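Long-range contacts in iron-chelator utilization protein (Thermobifida fusca TM51, PDB 4YHB), which probably takes electrons through its bound FAD to reduce the iron of ferric siderophores and so release the metal for the cell: residues Val84-Arg92 against Ile103-Gly114; Leu207-Phe216 against Pro234-Leu244. All blocks are in the same frame, centred on the assembly; numbering follows the deposited sequence.

Contact 1 (Val84-Arg92 against Ile103-Gly114). With FAD (flavin-adenine dinucleotide), chain C.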
loop_
_atom_site.group_PDB
_atom_site.type_symbol
_atom_site.label_atom_id
_atom_site.label_comp_id
_atom_site.label_asym_id
_atom_site.label_seq_id
_atom_site.Cartn_x
_atom_site.Cartn_y
_atom_site.Cartn_z
ATOM N N VAL A 84 14.709 12.551 11.080
ATOM C CA VAL A 84 13.955 12.138 9.898
ATOM C C VAL A 84 12.761 11.277 10.298
ATOM O O VAL A 84 12.840 10.453 11.205
ATOM C CB VAL A 84 14.820 11.357 8.883
ATOM C CG1 VAL A 84 15.952 12.244 8.351
ATOM C CG2 VAL A 84 15.375 10.090 9.509
ATOM N N ILE A 85 11.649 11.490 9.612
ATOM C CA ILE A 85 10.459 10.672 9.805
ATOM C C ILE A 85 9.956 10.259 8.448
ATOM O O ILE A 85 9.225 11.007 7.814
ATOM C CB ILE A 85 9.340 11.424 10.546
ATOM C CG1 ILE A 85 9.860 11.999 11.865
ATOM C CG2 ILE A 85 8.131 10.472 10.801
ATOM C CD1 ILE A 85 8.883 12.923 12.565
ATOM N N TYR A 86 10.377 9.090 7.976
ATOM C CA TYR A 86 9.932 8.640 6.672
ATOM C C TYR A 86 9.205 7.309 6.829
ATOM O O TYR A 86 9.523 6.525 7.727
ATOM C CB TYR A 86 11.108 8.533 5.682
ATOM C CG TYR A 86 12.175 7.532 6.065
ATOM C CD1 TYR A 86 12.052 6.196 5.726
ATOM C CD2 TYR A 86 13.313 7.930 6.766
ATOM C CE1 TYR A 86 13.020 5.273 6.081
ATOM C CE2 TYR A 86 14.286 7.008 7.132
ATOM C CZ TYR A 86 14.131 5.684 6.787
ATOM O OH TYR A 86 15.093 4.760 7.135
ATOM N N ARG A 87 8.225 7.073 5.959
ATOM C CA ARG A 87 7.373 5.882 6.022
ATOM C C ARG A 87 6.936 5.510 4.614
ATOM O O ARG A 87 6.761 6.392 3.768
ATOM C CB ARG A 87 6.120 6.123 6.887
ATOM C CG ARG A 87 6.356 6.686 8.291
ATOM C CD ARG A 87 6.932 5.639 9.204
ATOM N NE ARG A 87 6.967 6.056 10.604
ATOM C CZ ARG A 87 8.058 6.482 11.237
ATOM N NH1 ARG A 87 9.212 6.575 10.590
ATOM N NH2 ARG A 87 7.994 6.808 12.524
ATOM N N ASP A 88 6.732 4.213 4.375
ATOM C CA ASP A 88 6.276 3.703 3.081
ATOM C C ASP A 88 4.772 3.878 2.908
ATOM O O ASP A 88 4.005 3.460 3.776
ATOM C CB ASP A 88 6.582 2.211 2.948
ATOM C CG ASP A 88 8.020 1.933 2.611
ATOM O OD1 ASP A 88 8.867 2.840 2.747
ATOM O OD2 ASP A 88 8.310 0.784 2.224
ATOM N N TYR A 89 4.360 4.447 1.779
ATOM C CA TYR A 89 2.948 4.533 1.414
ATOM C C TYR A 89 2.790 4.204 -0.068
ATOM O O TYR A 89 3.638 4.544 -0.899
ATOM C CB TYR A 89 2.362 5.933 1.719
ATOM C CG TYR A 89 2.077 6.149 3.188
ATOM C CD1 TYR A 89 3.038 6.698 4.022
ATOM C CD2 TYR A 89 0.853 5.759 3.748
ATOM C CE1 TYR A 89 2.799 6.882 5.369
ATOM C CE2 TYR A 89 0.596 5.933 5.113
ATOM C CZ TYR A 89 1.585 6.497 5.915
ATOM O OH TYR A 89 1.380 6.687 7.259
ATOM N N THR A 90 1.679 3.561 -0.395
ATOM C CA THR A 90 1.391 3.160 -1.764
ATOM C C THR A 90 0.988 4.332 -2.660
ATOM O O THR A 90 0.322 5.270 -2.216
ATOM C CB THR A 90 0.268 2.100 -1.780
ATOM O OG1 THR A 90 0.698 0.954 -1.031
ATOM C CG2 THR A 90 -0.095 1.677 -3.219
ATOM N N VAL A 91 1.410 4.273 -3.926
ATOM C CA VAL A 91 0.837 5.120 -4.961
ATOM C C VAL A 91 -0.560 4.602 -5.272
ATOM O O VAL A 91 -0.712 3.676 -6.062
ATOM C CB VAL A 91 1.710 5.126 -6.244
ATOM C CG1 VAL A 91 1.069 6.003 -7.329
ATOM C CG2 VAL A 91 3.101 5.606 -5.912
ATOM N N ARG A 92 -1.574 5.170 -4.623
ATOM C CA ARG A 92 -2.956 4.743 -4.845
ATOM C C ARG A 92 -3.399 5.034 -6.274
ATOM O O ARG A 92 -4.048 4.213 -6.904
ATOM C CB ARG A 92 -3.905 5.429 -3.855
ATOM C CG ARG A 92 -5.383 5.012 -4.006
ATOM C CD ARG A 92 -5.590 3.510 -3.809
ATOM N NE ARG A 92 -6.977 3.116 -4.089
ATOM C CZ ARG A 92 -7.451 2.925 -5.317
ATOM N NH1 ARG A 92 -6.661 3.114 -6.363
ATOM N NH2 ARG A 92 -8.713 2.576 -5.501
ATOM N N ILE A 103 -2.556 9.361 -2.445
ATOM C CA ILE A 103 -2.145 8.450 -1.385
ATOM C C ILE A 103 -3.294 8.214 -0.418
ATOM O O ILE A 103 -3.913 9.176 0.063
ATOM C CB ILE A 103 -0.965 9.002 -0.566
ATOM C CG1 ILE A 103 0.157 9.524 -1.469
ATOM C CG2 ILE A 103 -0.490 7.951 0.471
ATOM C CD1 ILE A 103 1.111 8.500 -1.949
ATOM N N ASP A 104 -3.562 6.945 -0.120
ATOM C CA ASP A 104 -4.540 6.584 0.905
ATOM C C ASP A 104 -3.852 6.292 2.242
ATOM O O ASP A 104 -3.049 5.355 2.337
ATOM C CB ASP A 104 -5.345 5.351 0.459
ATOM C CG ASP A 104 -6.418 5.684 -0.550
ATOM O OD1 ASP A 104 -6.521 6.862 -0.926
ATOM O OD2 ASP A 104 -7.168 4.771 -0.967
ATOM N N PHE A 105 -4.176 7.074 3.272
ATOM C CA PHE A 105 -3.582 6.917 4.602
ATOM C C PHE A 105 -4.547 6.238 5.571
ATOM O O PHE A 105 -5.693 6.680 5.705
ATOM C CB PHE A 105 -3.223 8.263 5.237
ATOM C CG PHE A 105 -2.144 9.029 4.539
ATOM C CD1 PHE A 105 -2.413 9.736 3.383
ATOM C CD2 PHE A 105 -0.873 9.112 5.100
ATOM C CE1 PHE A 105 -1.404 10.484 2.755
ATOM C CE2 PHE A 105 0.138 9.850 4.482
ATOM C CZ PHE A 105 -0.128 10.537 3.310
ATOM N N VAL A 106 -4.077 5.226 6.294
ATOM C CA VAL A 106 -4.830 4.772 7.463
ATOM C C VAL A 106 -4.711 5.842 8.536
ATOM O O VAL A 106 -3.615 6.317 8.827
ATOM C CB VAL A 106 -4.326 3.442 8.039
ATOM C CG1 VAL A 106 -5.070 3.124 9.375
ATOM C CG2 VAL A 106 -4.519 2.318 7.043
ATOM N N VAL A 107 -5.838 6.239 9.112
ATOM C CA VAL A 107 -5.809 7.209 10.199
ATOM C C VAL A 107 -5.795 6.417 11.492
ATOM O O VAL A 107 -6.738 5.688 11.765
ATOM C CB VAL A 107 -7.023 8.166 10.134
ATOM C CG1 VAL A 107 -6.942 9.233 11.218
ATOM C CG2 VAL A 107 -7.120 8.797 8.742
ATOM N N HIS A 108 -4.697 6.508 12.239
ATOM C CA HIS A 108 -4.553 5.828 13.525
ATOM C C HIS A 108 -3.686 6.710 14.432
ATOM O O HIS A 108 -3.039 7.653 13.961
ATOM C CB HIS A 108 -3.925 4.430 13.354
ATOM C CG HIS A 108 -2.496 4.470 12.896
ATOM N ND1 HIS A 108 -1.432 4.363 13.765
ATOM C CD2 HIS A 108 -1.958 4.647 11.663
ATOM C CE1 HIS A 108 -0.298 4.458 13.086
ATOM N NE2 HIS A 108 -0.588 4.635 11.809
ATOM N N ASP A 109 -3.662 6.395 15.724
ATOM C CA ASP A 109 -3.007 7.238 16.721
ATOM C C ASP A 109 -1.642 6.741 17.169
ATOM O O ASP A 109 -1.034 7.333 18.053
ATOM C CB ASP A 109 -3.891 7.364 17.966
ATOM C CG ASP A 109 -4.932 8.450 17.835
ATOM O OD1 ASP A 109 -4.770 9.327 16.959
ATOM O OD2 ASP A 109 -5.910 8.428 18.617
ATOM N N ASN A 110 -1.153 5.660 16.579
ATOM C CA ASN A 110 0.024 5.014 17.149
ATOM C C ASN A 110 1.363 5.515 16.611
ATOM O O ASN A 110 2.408 5.175 17.160
ATOM C CB ASN A 110 -0.076 3.509 16.946
ATOM C CG ASN A 110 -1.378 2.945 17.481
ATOM O OD1 ASN A 110 -2.123 2.284 16.764
ATOM N ND2 ASN A 110 -1.667 3.226 18.737
ATOM N N GLY A 111 1.338 6.321 15.553
ATOM C CA GLY A 111 2.576 6.823 14.970
ATOM C C GLY A 111 2.384 8.128 14.236
ATOM O O GLY A 111 1.250 8.532 13.966
ATOM N N PRO A 112 3.499 8.797 13.887
ATOM C CA PRO A 112 3.394 10.135 13.304
ATOM C C PRO A 112 2.737 10.155 11.922
ATOM O O PRO A 112 2.095 11.143 11.601
ATOM C CB PRO A 112 4.858 10.602 13.233
ATOM C CG PRO A 112 5.656 9.366 13.164
ATOM C CD PRO A 112 4.896 8.354 14.012
ATOM N N GLY A 113 2.875 9.100 11.122
ATOM C CA GLY A 113 2.230 9.083 9.816
ATOM C C GLY A 113 0.711 9.059 9.969
ATOM O O GLY A 113 -0.009 9.851 9.356
ATOM N N GLY A 114 0.231 8.132 10.792
ATOM C CA GLY A 114 -1.180 8.067 11.148
ATOM C C GLY A 114 -1.688 9.374 11.746
ATOM O O GLY A 114 -2.774 9.837 11.407
HETATM P PA FAD C . 5.006 3.954 12.972
HETATM O O1A FAD C . 5.913 4.989 13.652
HETATM O O2A FAD C . 5.761 3.183 11.823
HETATM O O5B FAD C . 4.643 2.825 14.062
HETATM C C5B FAD C . 4.298 3.181 15.352
HETATM C C4B FAD C . 3.400 2.086 15.960
HETATM O O4B FAD C . 2.143 2.032 15.341
HETATM C C3B FAD C . 3.980 0.740 15.851
HETATM O O3B FAD C . 3.674 0.086 17.040
HETATM C C2B FAD C . 3.291 0.144 14.756
HETATM O O2B FAD C . 3.117 -1.263 14.873
HETATM C C1B FAD C . 1.959 0.765 14.803
HETATM N N9A FAD C . 1.293 0.910 13.516
HETATM C C8A FAD C . 1.861 1.258 12.341
HETATM N N7A FAD C . 0.909 1.301 11.399
HETATM C C5A FAD C . -0.275 1.019 11.989
HETATM C C6A FAD C . -1.590 0.917 11.532
HETATM N N6A FAD C . -1.885 1.165 10.165
HETATM N N1A FAD C . -2.569 0.596 12.395
HETATM C C2A FAD C . -2.297 0.367 13.697
HETATM N N3A FAD C . -1.049 0.457 14.168
HETATM C C4A FAD C . -0.032 0.764 13.332
HETATM N N1 FAD C . -0.061 2.344 5.041
HETATM C C2 FAD C . -1.113 3.080 4.682
HETATM O O2 FAD C . -1.848 3.549 5.538
HETATM N N3 FAD C . -1.332 3.292 3.348
HETATM C C4 FAD C . -0.518 2.780 2.399
HETATM O O4 FAD C . -0.763 3.013 1.224
HETATM C C4X FAD C . 0.584 1.998 2.747
HETATM N N5 FAD C . 1.447 1.442 1.820
HETATM C C5X FAD C . 2.507 0.710 2.236
HETATM C C6 FAD C . 3.387 0.153 1.302
HETATM C C7 FAD C . 4.369 -0.523 1.671
HETATM C C7M FAD C . 5.264 -1.084 0.549
HETATM C C8 FAD C . 4.704 -0.781 2.838
HETATM C C8M FAD C . 5.891 -1.616 3.230
HETATM C C9 FAD C . 3.948 -0.310 3.878
HETATM C C9A FAD C . 2.691 0.540 3.699
HETATM N N10 FAD C . 1.844 1.072 4.565
HETATM C C10 FAD C . 0.789 1.797 4.133
HETATM C "C1'" FAD C . 2.051 0.858 6.014
HETATM C "C2'" FAD C . 2.776 1.990 6.673
HETATM O "O2'" FAD C . 4.021 2.127 6.113
HETATM C "C3'" FAD C . 2.868 1.678 8.208
HETATM O "O3'" FAD C . 1.568 1.485 8.667
HETATM C "C4'" FAD C . 3.654 2.672 9.022
HETATM O "O4'" FAD C . 4.075 2.091 10.182
HETATM C "C5'" FAD C . 2.844 3.919 9.411
HETATM O "O5'" FAD C . 3.651 4.985 9.853
HETATM P P FAD C . 3.370 5.516 11.315
HETATM O O1P FAD C . 4.450 6.608 11.475
HETATM O O2P FAD C . 1.841 5.784 11.341
HETATM O O3P FAD C . 3.628 4.703 12.645
HETATM O O HOH W 1 -0.855 5.692 8.452
HETATM O O HOH W 2 -2.006 4.705 -0.714
HETATM O O HOH W 3 -8.387 1.938 -1.689
#

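Contact 2 (Leu207-Phe216 against Pro234-Leu244)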
loop_
_atom_site.group_PDB
_atom_site.type_symbol
_atom_site.label_atom_id
_atom_site.label_comp_id
_atom_site.label_asym_id
_atom_site.label_seq_id
_atom_site.Cartn_x
_atom_site.Cartn_y
_atom_site.Cartn_z
ATOM N N LEU A 207 -7.650 -13.021 7.907
ATOM C CA LEU A 207 -7.197 -13.269 6.539
ATOM C C LEU A 207 -6.815 -14.734 6.321
ATOM O O LEU A 207 -7.187 -15.339 5.311
ATOM C CB LEU A 207 -6.006 -12.368 6.185
ATOM C CG LEU A 207 -6.352 -10.883 6.073
ATOM C CD1 LEU A 207 -5.111 -10.057 5.741
ATOM C CD2 LEU A 207 -7.415 -10.674 5.030
ATOM N N LEU A 208 -6.054 -15.288 7.261
ATOM C CA LEU A 208 -5.658 -16.690 7.201
ATOM C C LEU A 208 -6.888 -17.597 7.176
ATOM O O LEU A 208 -6.975 -18.526 6.373
ATOM C CB LEU A 208 -4.774 -17.046 8.397
ATOM C CG LEU A 208 -4.390 -18.521 8.548
ATOM C CD1 LEU A 208 -3.493 -18.968 7.397
ATOM C CD2 LEU A 208 -3.715 -18.748 9.886
ATOM N N ARG A 209 -7.842 -17.306 8.052
ATOM C CA ARG A 209 -9.061 -18.104 8.151
ATOM C C ARG A 209 -9.849 -18.076 6.850
ATOM O O ARG A 209 -10.361 -19.104 6.420
ATOM C CB ARG A 209 -9.937 -17.613 9.302
ATOM C CG ARG A 209 -9.391 -17.960 10.678
ATOM C CD ARG A 209 -10.342 -17.482 11.776
ATOM N NE ARG A 209 -9.755 -17.644 13.102
ATOM C CZ ARG A 209 -9.834 -18.755 13.826
ATOM N NH1 ARG A 209 -10.485 -19.812 13.356
ATOM N NH2 ARG A 209 -9.264 -18.808 15.023
ATOM N N ALA A 210 -9.938 -16.911 6.210
ATOM C CA ALA A 210 -10.645 -16.809 4.931
ATOM C C ALA A 210 -9.924 -17.583 3.823
ATOM O O ALA A 210 -10.559 -18.253 3.007
ATOM C CB ALA A 210 -10.810 -15.348 4.530
ATOM N N LEU A 211 -8.599 -17.474 3.796
ATOM C CA LEU A 211 -7.770 -18.192 2.827
ATOM C C LEU A 211 -7.918 -19.715 2.956
ATOM O O LEU A 211 -8.022 -20.429 1.952
ATOM C CB LEU A 211 -6.303 -17.807 3.000
ATOM C CG LEU A 211 -5.319 -18.421 2.002
ATOM C CD1 LEU A 211 -5.622 -17.957 0.589
ATOM C CD2 LEU A 211 -3.896 -18.062 2.391
ATOM N N GLU A 212 -7.923 -20.190 4.197
ATOM C CA GLU A 212 -8.084 -21.612 4.500
ATOM C C GLU A 212 -9.403 -22.182 3.988
ATOM O O GLU A 212 -9.495 -23.379 3.695
ATOM C CB GLU A 212 -7.980 -21.853 6.008
ATOM C CG GLU A 212 -6.563 -21.762 6.556
ATOM C CD GLU A 212 -6.483 -22.086 8.037
ATOM O OE1 GLU A 212 -7.532 -22.039 8.720
ATOM O OE2 GLU A 212 -5.367 -22.386 8.518
ATOM N N GLN A 213 -10.419 -21.331 3.874
ATOM C CA GLN A 213 -11.730 -21.775 3.422
ATOM C C GLN A 213 -11.898 -21.660 1.918
ATOM O O GLN A 213 -12.948 -21.998 1.388
ATOM C CB GLN A 213 -12.837 -20.971 4.114
ATOM C CG GLN A 213 -12.877 -21.160 5.601
ATOM C CD GLN A 213 -13.204 -22.584 5.978
ATOM O OE1 GLN A 213 -13.921 -23.282 5.256
ATOM N NE2 GLN A 213 -12.656 -23.036 7.091
ATOM N N THR A 214 -10.864 -21.185 1.231
ATOM C CA THR A 214 -10.978 -20.873 -0.184
ATOM C C THR A 214 -10.421 -21.994 -1.056
ATOM O O THR A 214 -9.255 -22.354 -0.940
ATOM C CB THR A 214 -10.238 -19.556 -0.518
ATOM O OG1 THR A 214 -10.793 -18.493 0.266
ATOM C CG2 THR A 214 -10.377 -19.222 -1.978
ATOM N N GLU A 215 -11.258 -22.533 -1.933
ATOM C CA GLU A 215 -10.818 -23.578 -2.847
ATOM C C GLU A 215 -9.889 -22.972 -3.890
ATOM O O GLU A 215 -10.136 -21.872 -4.382
ATOM C CB GLU A 215 -12.018 -24.252 -3.513
ATOM C CG GLU A 215 -11.679 -25.530 -4.266
ATOM C CD GLU A 215 -12.907 -26.383 -4.558
ATOM O OE1 GLU A 215 -13.918 -26.239 -3.833
ATOM O OE2 GLU A 215 -12.859 -27.197 -5.507
ATOM N N PHE A 216 -8.814 -23.678 -4.216
ATOM C CA PHE A 216 -7.876 -23.172 -5.213
ATOM C C PHE A 216 -8.566 -23.092 -6.578
ATOM O O PHE A 216 -9.054 -24.092 -7.099
ATOM C CB PHE A 216 -6.625 -24.047 -5.278
ATOM C CG PHE A 216 -5.450 -23.359 -5.904
ATOM C CD1 PHE A 216 -4.718 -22.426 -5.183
ATOM C CD2 PHE A 216 -5.091 -23.622 -7.219
ATOM C CE1 PHE A 216 -3.637 -21.771 -5.757
ATOM C CE2 PHE A 216 -4.011 -22.973 -7.802
ATOM C CZ PHE A 216 -3.285 -22.047 -7.070
ATOM N N PRO A 234 1.743 -17.287 8.670
ATOM C CA PRO A 234 1.059 -18.546 8.375
ATOM C C PRO A 234 0.474 -18.596 6.970
ATOM O O PRO A 234 0.290 -19.699 6.469
ATOM C CB PRO A 234 -0.057 -18.583 9.410
ATOM C CG PRO A 234 -0.281 -17.175 9.775
ATOM C CD PRO A 234 1.084 -16.584 9.784
ATOM N N ILE A 235 0.166 -17.446 6.364
ATOM C CA ILE A 235 -0.348 -17.398 5.000
ATOM C C ILE A 235 0.738 -17.810 4.017
ATOM O O ILE A 235 0.492 -18.583 3.090
ATOM C CB ILE A 235 -0.887 -15.968 4.645
ATOM C CG1 ILE A 235 -2.159 -15.676 5.441
ATOM C CG2 ILE A 235 -1.177 -15.835 3.146
ATOM C CD1 ILE A 235 -2.675 -14.252 5.321
ATOM N N ARG A 236 1.944 -17.285 4.227
ATOM C CA ARG A 236 3.111 -17.649 3.423
ATOM C C ARG A 236 3.343 -19.166 3.481
ATOM O O ARG A 236 3.472 -19.831 2.453
ATOM C CB ARG A 236 4.340 -16.880 3.922
ATOM C CG ARG A 236 5.665 -17.243 3.279
ATOM C CD ARG A 236 6.818 -16.405 3.873
ATOM N NE ARG A 236 6.727 -14.980 3.534
ATOM C CZ ARG A 236 6.339 -14.014 4.370
ATOM N NH1 ARG A 236 5.994 -14.294 5.620
ATOM N NH2 ARG A 236 6.296 -12.754 3.953
ATOM N N ARG A 237 3.347 -19.699 4.700
ATOM C CA ARG A 237 3.580 -21.118 4.947
ATOM C C ARG A 237 2.539 -21.994 4.247
ATOM O O ARG A 237 2.874 -23.007 3.628
ATOM C CB ARG A 237 3.588 -21.405 6.451
ATOM C CG ARG A 237 4.843 -20.942 7.151
ATOM C CD ARG A 237 4.793 -21.266 8.660
ATOM N NE ARG A 237 3.986 -20.326 9.437
ATOM C CZ ARG A 237 3.125 -20.680 10.380
ATOM N NH1 ARG A 237 2.886 -21.964 10.615
ATOM N NH2 ARG A 237 2.467 -19.738 11.039
ATOM N N LEU A 238 1.283 -21.577 4.312
ATOM C CA LEU A 238 0.193 -22.334 3.718
ATOM C C LEU A 238 0.355 -22.420 2.203
ATOM O O LEU A 238 0.132 -23.470 1.600
ATOM C CB LEU A 238 -1.141 -21.693 4.087
ATOM C CG LEU A 238 -2.408 -22.481 3.790
ATOM C CD1 LEU A 238 -2.442 -23.757 4.628
ATOM C CD2 LEU A 238 -3.614 -21.612 4.074
ATOM N N LEU A 239 0.760 -21.311 1.594
ATOM C CA LEU A 239 0.960 -21.257 0.152
ATOM C C LEU A 239 2.131 -22.127 -0.288
ATOM O O LEU A 239 2.070 -22.790 -1.321
ATOM C CB LEU A 239 1.189 -19.813 -0.301
ATOM C CG LEU A 239 0.011 -18.864 -0.069
ATOM C CD1 LEU A 239 0.410 -17.417 -0.347
ATOM C CD2 LEU A 239 -1.164 -19.268 -0.936
ATOM N N LYS A 240 3.202 -22.112 0.496
ATOM C CA LYS A 240 4.390 -22.889 0.171
ATOM C C LYS A 240 4.138 -24.384 0.363
ATOM O O LYS A 240 4.619 -25.209 -0.421
ATOM C CB LYS A 240 5.575 -22.432 1.023
ATOM C CG LYS A 240 6.310 -21.227 0.456
ATOM C CD LYS A 240 6.906 -20.367 1.556
ATOM C CE LYS A 240 7.691 -21.196 2.564
ATOM N NZ LYS A 240 8.309 -20.326 3.612
ATOM N N GLU A 241 3.376 -24.724 1.401
ATOM C CA GLU A 241 3.055 -26.118 1.703
ATOM C C GLU A 241 2.179 -26.757 0.632
ATOM O O GLU A 241 2.105 -27.980 0.533
ATOM C CB GLU A 241 2.362 -26.230 3.060
ATOM C CG GLU A 241 3.279 -26.011 4.244
ATOM C CD GLU A 241 2.557 -26.184 5.564
ATOM O OE1 GLU A 241 1.324 -26.398 5.545
ATOM O OE2 GLU A 241 3.224 -26.107 6.617
ATOM N N ARG A 242 1.513 -25.931 -0.168
ATOM C CA ARG A 242 0.737 -26.438 -1.288
ATOM C C ARG A 242 1.560 -26.364 -2.572
ATOM O O ARG A 242 1.038 -26.507 -3.672
ATOM C CB ARG A 242 -0.582 -25.674 -1.415
ATOM C CG ARG A 242 -1.442 -25.807 -0.155
ATOM C CD ARG A 242 -2.788 -25.084 -0.246
ATOM N NE ARG A 242 -2.673 -23.626 -0.231
ATOM C CZ ARG A 242 -3.707 -22.796 -0.344
ATOM N NH1 ARG A 242 -4.935 -23.277 -0.471
ATOM N NH2 ARG A 242 -3.519 -21.485 -0.323
ATOM N N GLY A 243 2.861 -26.141 -2.413
ATOM C CA GLY A 243 3.795 -26.223 -3.521
ATOM C C GLY A 243 3.935 -24.981 -4.384
ATOM O O GLY A 243 4.539 -25.036 -5.456
ATOM N N LEU A 244 3.388 -23.858 -3.926
ATOM C CA LEU A 244 3.453 -22.624 -4.701
ATOM C C LEU A 244 4.790 -21.930 -4.491
ATOM O O LEU A 244 5.411 -22.054 -3.435
ATOM C CB LEU A 244 2.301 -21.693 -4.332
ATOM C CG LEU A 244 0.904 -22.258 -4.600
ATOM C CD1 LEU A 244 -0.167 -21.201 -4.373
ATOM C CD2 LEU A 244 0.819 -22.810 -6.009
HETATM O O HOH W 4 -6.389 -21.704 -1.970
#

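Contact 1 (Val84-Arg92 against Ile103-Gly114)
R92 and I103 lie where the two segments come closest, their CA atoms 5.1 Å apart; strands 86-90 and 103-106, neighbours in the antiparallel barrel, diverge from there with 123° between their N-to-C directions. The flavin of FAD lies over one side of this pair. Backbone groups read its rim: T90 N donates to O4, V106 N to O2, and D104 O accepts from N3 at 2.9 Å. The Y89 ring turns an edge to N3 and receives F105 CE2 over the centre of one face, 3.9 Å above its plane; its OH reaches V106 O through a water. R87, of the RxYT flavin-binding signature, bends at chi2 (-73°), which brings its guanidinium edge to the pyrophosphate: NE donates to O1P at 2.7 Å (151°) and NH2 to O1A at 3.0 Å, while NH1 holds Y86 O. I85 CG2 lies 3.9 Å above the rim of one guanidinium face, and P112 CG 3.5 Å from NH2. A methionine for R87 would probably leave O1A and Y86 O without these donors, O1P without NE, and the pyrophosphate without the nearby charge. R92 NE makes a long 3.5 Å salt bridge to D104 OD2, also bridged by water; their stronger partners are E160 and R34. With G113 N and G114 N also donating to phosphate oxygens, the contact pairs backbone recognition of the flavin with charge-assisted binding of the pyrophosphate.

Contact 2 (Leu207-Phe216 against Pro234-Leu244)
Helices 207-212 and 234-241 run nearly parallel, 21° apart with their axes separated by 10.2 Å, and their backbones come closest at L208 and I235, CA to CA 5.8 Å. Both belong to the alpha/beta domain of Rossmann-like type, and strand 221-226 of its parallel sheet lies between them in sequence, so the contact pairs consecutive helices of an alpha-beta-alpha unit. The interface is apolar along most of its length. At its start L208 CD2 meets P234 CB at 3.7 Å, on the second helix's kinked turn, where the backbone N of P234 and I235 lacks a bond to the turn before. I235 CD1 reaches past this pair to L207 CB. L211 holds the middle: with CG anti to the backbone N (chi1 -177°), its CD2 points across the groove, 3.6 Å from I235 CG2, and meets L238 CD2 tip to tip at 3.9 Å. E212 crosses L238 at about a right angle, lending its CG methylene while its carboxylate stays at the exposed margin. Deeper down, L239 turns to V223 and V252 and A210 to F171, so the helix pair sits on the sheet. Past the helices, G243 serves as the C-prime residue of a Schellman motif, and the turn presents L244 CD1 to F216 CE1 at 3.8 Å. The guanidinium of R242 lies with one face over L238 CG, and its NH1 donates at 2.6 Å to a water that in turn donates to T214 O at 3.1 Å.

In the fold
From the N terminus the chain first builds the antiparallel barrel, where contact 1 closes a short hairpin loop between strands 86-95 and 100-106 and carries on into helix 112-118, tying two barrel strands and a helix start to the cofactor. The chain then leaves for the parallel sheet, and contact 2 closes a later loop that runs through strand 221-226 between helices 206-212 and 229-241. The two loops follow in series, neither nested nor crossed. The centres of contact 1 and contact 2 are about 28 Å apart, and the nearest atoms of contact 1 and contact 2 about 12 Å apart. Contact 1 thus belongs to the FAD-binding domain, contact 2 to the helices covering the other domain's parallel sheet.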